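Local coordinates for putative O-acetylhomoserine (Thiol)-lyase (Campylobacter jejuni, PDB 4OC9), which probably uses pyridoxal 5'-phosphate to make homocysteine from O-acetylhomoserine and sulfide, at residues Q158-D163 / N324-L329; D163-N168 / K331-K336. All blocks are in the same frame, centred on the assembly; numbering follows the deposited sequence.

In the fold
Strand 146-152 of the seven-stranded sheet runs out into a loop, and residues 158-163 of that loop meet residues 324-329, closing a span of 160 residues in contact 1. The chain then enters helix 164-174, whose first turn meets residues 331-336 in contact 2, closing a second loop of 162 residues. Because the four segments alternate along the sequence, the two contacts cross. Asp163 belongs to both, and both draw on helix 327-333: its start faces the loop, its end faces the helix. The centres of the two contacts are about 10 Å apart, with Ile161 packing on Phe334 between them. Together they tie the large sheet's connection to the region between strands 315-317 and 342-346.

Contact 1 of 2, residues Q158-D163 / N324-L329; sequences QIAIAD and NAYHNL
The ring of Tyr326 lies flat against the backbone at Ala160 and Ile161. Ala160 CA sits almost straight above the ring centre, 3.9 Å from the centroid and 11° off the normal, a CH-pi contact. On the same face, Ile161 N stands nearer the rim, 3.5 Å from Tyr326 CD1, and Ala160 CB reaches CZ at the far end of the ring. Gln158 comes in at the edge instead, its amide plane turned 85° from the ring. Tyr326 CG lies opposite its own carbonyl carbon (chi1 -60°), which carries the ring out from the type I beta turn 324-327 and along the loop between strand 146-152 and helix 164-174.

Ile161 runs past both partners in the opposite sense. Its CG1 branch passes Tyr326 CB at 4.0 Å, while its CG2 branch meets Leu329 CB, on the first turn of helix 327-333, at 3.8 Å. Leu329 divides its own tip: CD1 approaches Ile161 O at 3.5 Å, and Leu329 CD2 lies 3.8 Å from Asp163 CG, the two side chains crossing at about a right angle.

This is plain structural packing, van der Waals and CH-pi, without hydrogen bonds between the segments. Several polar atoms find partners outside them: Tyr326 OH bonds to Asp133 and Lys107, Gln158 OE1 to Lys107, and Asp163 OD1 to Tyr333. Tyr326 thus lays a ring face on the loop backbone while its hydroxyl is held at the far end.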
loop_
_atom_site.group_PDB
_atom_site.type_symbol
_atom_site.label_atom_id
_atom_site.label_comp_id
_atom_site.label_asym_id
_atom_site.label_seq_id
_atom_site.Cartn_x
_atom_site.Cartn_y
_atom_site.Cartn_z
ATOM N N GLN D 158 -24.830 17.136 16.801
ATOM C CA GLN D 158 -25.457 17.535 18.088
ATOM C C GLN D 158 -24.993 16.740 19.320
ATOM O O GLN D 158 -25.119 17.207 20.424
ATOM C CB GLN D 158 -26.971 17.708 18.137
ATOM C CG GLN D 158 -27.325 18.568 19.342
ATOM C CD GLN D 158 -28.806 18.660 19.595
ATOM O OE1 GLN D 158 -29.610 18.223 18.770
ATOM N NE2 GLN D 158 -29.184 19.238 20.726
ATOM N N ILE D 159 -24.434 15.562 19.116
ATOM C CA ILE D 159 -23.986 14.713 20.208
ATOM C C ILE D 159 -25.262 14.320 20.968
ATOM O O ILE D 159 -25.330 14.336 22.176
ATOM C CB ILE D 159 -22.948 15.358 21.134
ATOM C CG1 ILE D 159 -21.738 15.938 20.383
ATOM C CG2 ILE D 159 -22.375 14.346 22.092
ATOM C CD1 ILE D 159 -22.021 17.206 19.637
ATOM N N ALA D 160 -26.317 14.012 20.215
ATOM C CA ALA D 160 -27.572 13.622 20.812
ATOM C C ALA D 160 -27.584 12.119 21.015
ATOM O O ALA D 160 -27.314 11.348 20.092
ATOM C CB ALA D 160 -28.719 14.025 19.923
ATOM N N ILE D 161 -27.923 11.708 22.224
ATOM C CA ILE D 161 -27.980 10.304 22.570
ATOM C C ILE D 161 -29.386 9.749 22.476
ATOM O O ILE D 161 -30.330 10.253 23.096
ATOM C CB ILE D 161 -27.445 10.056 23.972
ATOM C CG1 ILE D 161 -26.009 10.550 24.060
ATOM C CG2 ILE D 161 -27.517 8.573 24.293
ATOM C CD1 ILE D 161 -25.349 10.384 25.418
ATOM N N ALA D 162 -29.497 8.656 21.744
ATOM C CA ALA D 162 -30.776 7.982 21.546
ATOM C C ALA D 162 -31.088 7.028 22.691
ATOM O O ALA D 162 -30.195 6.315 23.175
ATOM C CB ALA D 162 -30.741 7.207 20.233
ATOM N N ASP D 163 -32.345 6.994 23.114
ATOM C CA ASP D 163 -32.765 6.101 24.175
ATOM C C ASP D 163 -33.067 4.804 23.418
ATOM O O ASP D 163 -34.201 4.499 23.042
ATOM C CB ASP D 163 -33.970 6.645 24.936
ATOM C CG ASP D 163 -34.279 5.843 26.185
ATOM O OD1 ASP D 163 -33.816 4.682 26.311
ATOM O OD2 ASP D 163 -35.006 6.379 27.062
ATOM N N ASN D 324 -26.057 19.000 30.658
ATOM C CA ASN D 324 -26.458 18.623 29.304
ATOM C C ASN D 324 -27.746 17.773 29.320
ATOM O O ASN D 324 -27.926 16.931 30.176
ATOM C CB ASN D 324 -25.342 17.878 28.591
ATOM C CG ASN D 324 -25.534 17.920 27.083
ATOM O OD1 ASN D 324 -25.515 18.998 26.455
ATOM N ND2 ASN D 324 -25.608 16.795 26.497
ATOM N N ALA D 325 -28.578 17.942 28.302
ATOM C CA ALA D 325 -29.858 17.236 28.184
ATOM C C ALA D 325 -29.741 15.717 27.979
ATOM O O ALA D 325 -30.689 14.995 28.226
ATOM C CB ALA D 325 -30.664 17.833 27.035
ATOM N N TYR D 326 -28.597 15.259 27.502
ATOM C CA TYR D 326 -28.408 13.860 27.287
ATOM C C TYR D 326 -27.544 13.218 28.351
ATOM O O TYR D 326 -27.200 12.056 28.230
ATOM C CB TYR D 326 -27.823 13.644 25.880
ATOM C CG TYR D 326 -28.763 14.175 24.834
ATOM C CD1 TYR D 326 -29.888 13.457 24.472
ATOM C CD2 TYR D 326 -28.542 15.400 24.209
ATOM C CE1 TYR D 326 -30.785 13.959 23.540
ATOM C CE2 TYR D 326 -29.441 15.906 23.263
ATOM C CZ TYR D 326 -30.552 15.179 22.937
ATOM O OH TYR D 326 -31.415 15.645 21.991
ATOM N N HIS D 327 -27.238 13.954 29.411
ATOM C CA HIS D 327 -26.377 13.448 30.493
ATOM C C HIS D 327 -26.891 12.162 31.159
ATOM O O HIS D 327 -26.110 11.244 31.395
ATOM C CB HIS D 327 -26.065 14.559 31.513
ATOM C CG HIS D 327 -25.081 14.157 32.570
ATOM N ND1 HIS D 327 -23.719 14.196 32.374
ATOM C CD2 HIS D 327 -25.265 13.769 33.858
ATOM C CE1 HIS D 327 -23.103 13.838 33.491
ATOM N NE2 HIS D 327 -24.021 13.561 34.401
ATOM N N ASN D 328 -28.179 12.107 31.476
ATOM C CA ASN D 328 -28.773 10.893 32.079
ATOM C C ASN D 328 -28.725 9.691 31.130
ATOM O O ASN D 328 -28.443 8.575 31.547
ATOM C CB ASN D 328 -30.203 11.135 32.543
ATOM C CG ASN D 328 -30.266 11.993 33.782
ATOM O OD1 ASN D 328 -29.307 12.069 34.554
ATOM N ND2 ASN D 328 -31.414 12.615 34.006
ATOM N N LEU D 329 -29.012 9.929 29.854
ATOM C CA LEU D 329 -28.939 8.865 28.848
ATOM C C LEU D 329 -27.464 8.413 28.736
ATOM O O LEU D 329 -27.188 7.232 28.517
ATOM C CB LEU D 329 -29.482 9.338 27.504
ATOM C CG LEU D 329 -30.998 9.538 27.525
ATOM C CD1 LEU D 329 -31.544 10.281 26.328
ATOM C CD2 LEU D 329 -31.646 8.164 27.642
#

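Contact 2 of 2, residues D163-N168 / K331-K336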
loop_
_atom_site.group_PDB
_atom_site.type_symbol
_atom_site.label_atom_id
_atom_site.label_comp_id
_atom_site.label_asym_id
_atom_site.label_seq_id
_atom_site.Cartn_x
_atom_site.Cartn_y
_atom_site.Cartn_z
ATOM N N ASP D 163 -32.345 6.994 23.114
ATOM C CA ASP D 163 -32.765 6.101 24.175
ATOM C C ASP D 163 -33.067 4.804 23.418
ATOM O O ASP D 163 -34.201 4.499 23.042
ATOM C CB ASP D 163 -33.970 6.645 24.936
ATOM C CG ASP D 163 -34.279 5.843 26.185
ATOM O OD1 ASP D 163 -33.816 4.682 26.311
ATOM O OD2 ASP D 163 -35.006 6.379 27.062
ATOM N N ILE D 164 -32.016 4.027 23.243
ATOM C CA ILE D 164 -32.076 2.776 22.495
ATOM C C ILE D 164 -33.162 1.797 22.929
ATOM O O ILE D 164 -33.907 1.326 22.072
ATOM C CB ILE D 164 -30.714 2.084 22.444
ATOM C CG1 ILE D 164 -29.658 3.040 21.879
ATOM C CG2 ILE D 164 -30.810 0.844 21.573
ATOM C CD1 ILE D 164 -28.242 2.491 21.891
ATOM N N GLU D 165 -33.251 1.495 24.222
ATOM C CA GLU D 165 -34.286 0.562 24.725
ATOM C C GLU D 165 -35.718 0.893 24.258
ATOM O O GLU D 165 -36.483 -0.012 23.949
ATOM C CB GLU D 165 -34.313 0.489 26.242
ATOM C CG GLU D 165 -33.074 -0.100 26.870
ATOM C CD GLU D 165 -33.186 -0.156 28.377
ATOM O OE1 GLU D 165 -34.283 0.185 28.907
ATOM O OE2 GLU D 165 -32.188 -0.536 29.024
ATOM N N LYS D 166 -36.049 2.183 24.228
ATOM C CA LYS D 166 -37.370 2.628 23.800
ATOM C C LYS D 166 -37.557 2.503 22.326
ATOM O O LYS D 166 -38.669 2.254 21.874
ATOM C CB LYS D 166 -37.639 4.045 24.263
ATOM C CG LYS D 166 -37.699 4.125 25.765
ATOM C CD LYS D 166 -38.051 5.510 26.252
ATOM C CE LYS D 166 -38.105 5.500 27.778
ATOM N NZ LYS D 166 -38.438 6.835 28.338
ATOM N N ILE D 167 -36.492 2.691 21.551
ATOM C CA ILE D 167 -36.594 2.541 20.113
ATOM C C ILE D 167 -36.806 1.055 19.828
ATOM O O ILE D 167 -37.621 0.664 18.991
ATOM C CB ILE D 167 -35.355 3.051 19.391
ATOM C CG1 ILE D 167 -35.285 4.563 19.523
ATOM C CG2 ILE D 167 -35.428 2.731 17.903
ATOM C CD1 ILE D 167 -34.051 5.208 18.906
ATOM N N ASN D 168 -36.063 0.234 20.546
ATOM C CA ASN D 168 -36.136 -1.200 20.422
ATOM C C ASN D 168 -37.543 -1.721 20.694
ATOM O O ASN D 168 -38.049 -2.561 19.953
ATOM C CB ASN D 168 -35.244 -1.864 21.438
ATOM C CG ASN D 168 -35.198 -3.354 21.257
ATOM O OD1 ASN D 168 -35.025 -3.844 20.135
ATOM N ND2 ASN D 168 -35.315 -4.099 22.358
ATOM N N LYS D 331 -25.130 8.458 31.157
ATOM C CA LYS D 331 -24.856 7.613 32.320
ATOM C C LYS D 331 -25.541 6.256 32.195
ATOM O O LYS D 331 -25.047 5.256 32.673
ATOM C CB LYS D 331 -25.312 8.291 33.626
ATOM C CG LYS D 331 -24.537 9.546 34.036
ATOM C CD LYS D 331 -23.074 9.223 34.323
ATOM C CE LYS D 331 -22.306 10.450 34.776
ATOM N NZ LYS D 331 -20.906 10.166 35.145
ATOM N N LYS D 332 -26.695 6.224 31.557
ATOM C CA LYS D 332 -27.435 4.973 31.405
ATOM C C LYS D 332 -26.830 3.982 30.411
ATOM O O LYS D 332 -26.761 2.793 30.688
ATOM C CB LYS D 332 -28.866 5.263 30.983
ATOM C CG LYS D 332 -29.714 4.018 30.875
ATOM C CD LYS D 332 -31.121 4.341 30.404
ATOM C CE LYS D 332 -31.953 3.074 30.270
ATOM N NZ LYS D 332 -33.302 3.351 29.702
ATOM N N TYR D 333 -26.390 4.480 29.274
ATOM C CA TYR D 333 -25.821 3.607 28.248
ATOM C C TYR D 333 -24.298 3.495 28.111
ATOM O O TYR D 333 -23.818 2.520 27.527
ATOM C CB TYR D 333 -26.386 3.980 26.910
ATOM C CG TYR D 333 -27.859 3.738 26.795
ATOM C CD1 TYR D 333 -28.338 2.465 26.552
ATOM C CD2 TYR D 333 -28.770 4.780 26.842
ATOM C CE1 TYR D 333 -29.689 2.222 26.434
ATOM C CE2 TYR D 333 -30.111 4.545 26.709
ATOM C CZ TYR D 333 -30.572 3.256 26.497
ATOM O OH TYR D 333 -31.942 3.025 26.343
ATOM N N PHE D 334 -23.531 4.439 28.646
ATOM C CA PHE D 334 -22.036 4.403 28.528
ATOM C C PHE D 334 -21.356 3.891 29.808
ATOM O O PHE D 334 -21.154 4.652 30.753
ATOM C CB PHE D 334 -21.540 5.785 28.129
ATOM C CG PHE D 334 -21.927 6.191 26.741
ATOM C CD1 PHE D 334 -23.229 6.546 26.441
ATOM C CD2 PHE D 334 -20.981 6.302 25.757
ATOM C CE1 PHE D 334 -23.585 6.947 25.173
ATOM C CE2 PHE D 334 -21.332 6.714 24.480
ATOM C CZ PHE D 334 -22.641 7.035 24.187
ATOM N N ASP D 335 -21.022 2.598 29.820
ATOM C CA ASP D 335 -20.420 1.954 30.986
ATOM C C ASP D 335 -19.053 2.464 31.458
ATOM O O ASP D 335 -18.806 2.490 32.672
ATOM C CB ASP D 335 -20.405 0.436 30.811
ATOM C CG ASP D 335 -21.817 -0.177 30.740
ATOM O OD1 ASP D 335 -22.821 0.538 30.953
ATOM O OD2 ASP D 335 -21.910 -1.408 30.480
ATOM N N LYS D 336 -18.175 2.840 30.526
ATOM C CA LYS D 336 -16.830 3.340 30.872
ATOM C C LYS D 336 -16.656 4.858 31.152
ATOM O O LYS D 336 -15.556 5.411 31.327
ATOM C CB LYS D 336 -15.846 2.932 29.785
ATOM C CG LYS D 336 -15.470 1.461 29.778
ATOM C CD LYS D 336 -14.407 1.186 28.727
ATOM C CE LYS D 336 -13.788 -0.254 28.711
ATOM N NZ LYS D 336 -14.705 -1.434 28.819
HETATM O O HOH W 1 -34.075 5.906 30.068
#
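Tyr333 OH is held by two groups at the start of helix 164-174. It donates to Asp163 OD1 at 2.5 Å, a short bond that meets the carboxylate oxygen nearly along its C-O axis, and it accepts the backbone N-H of Glu165, with Glu165 N 2.9 Å from Tyr333 OH and an angle of 159° at the hydrogen. Asp163 OD1 lies in the plane of the ring at its edge, and the carboxylate is turned 71° from that plane. Asp163 occupies the N-cap position but makes no capping bond with its side chain; the tyrosine hydroxyl instead takes up an N-H of the first turn. Accepting there would be expected to polarise the hydroxyl and favour its donation to the carboxylate. Glu165 CG packs beside Tyr333 OH, and Ile164 CB touches Tyr333 CE1 at 4.1 Å.

Lys332 reaches the same helix end with a fully extended chain. Its CG starts anti to the backbone N (chi1 -177°), and NZ ends 3.4 Å from Glu165 OE1 in a salt bridge whose hydrogen bond is weak. A long ion pair joins NZ to Asp163 OD1, and a water 2.7 Å from Lys332 NZ donates to Asp163 OD2, 3.2 Å away. Lys166 adds a long pair to OD2, completing a network of two acids and two lysines.

In the fold, the end of helix 327-333 meets the start of helix 164-174. Nearby, Ile164 packs on Phe151 of strand 146-152, and His195 meets the Tyr333 ring edge-to-face.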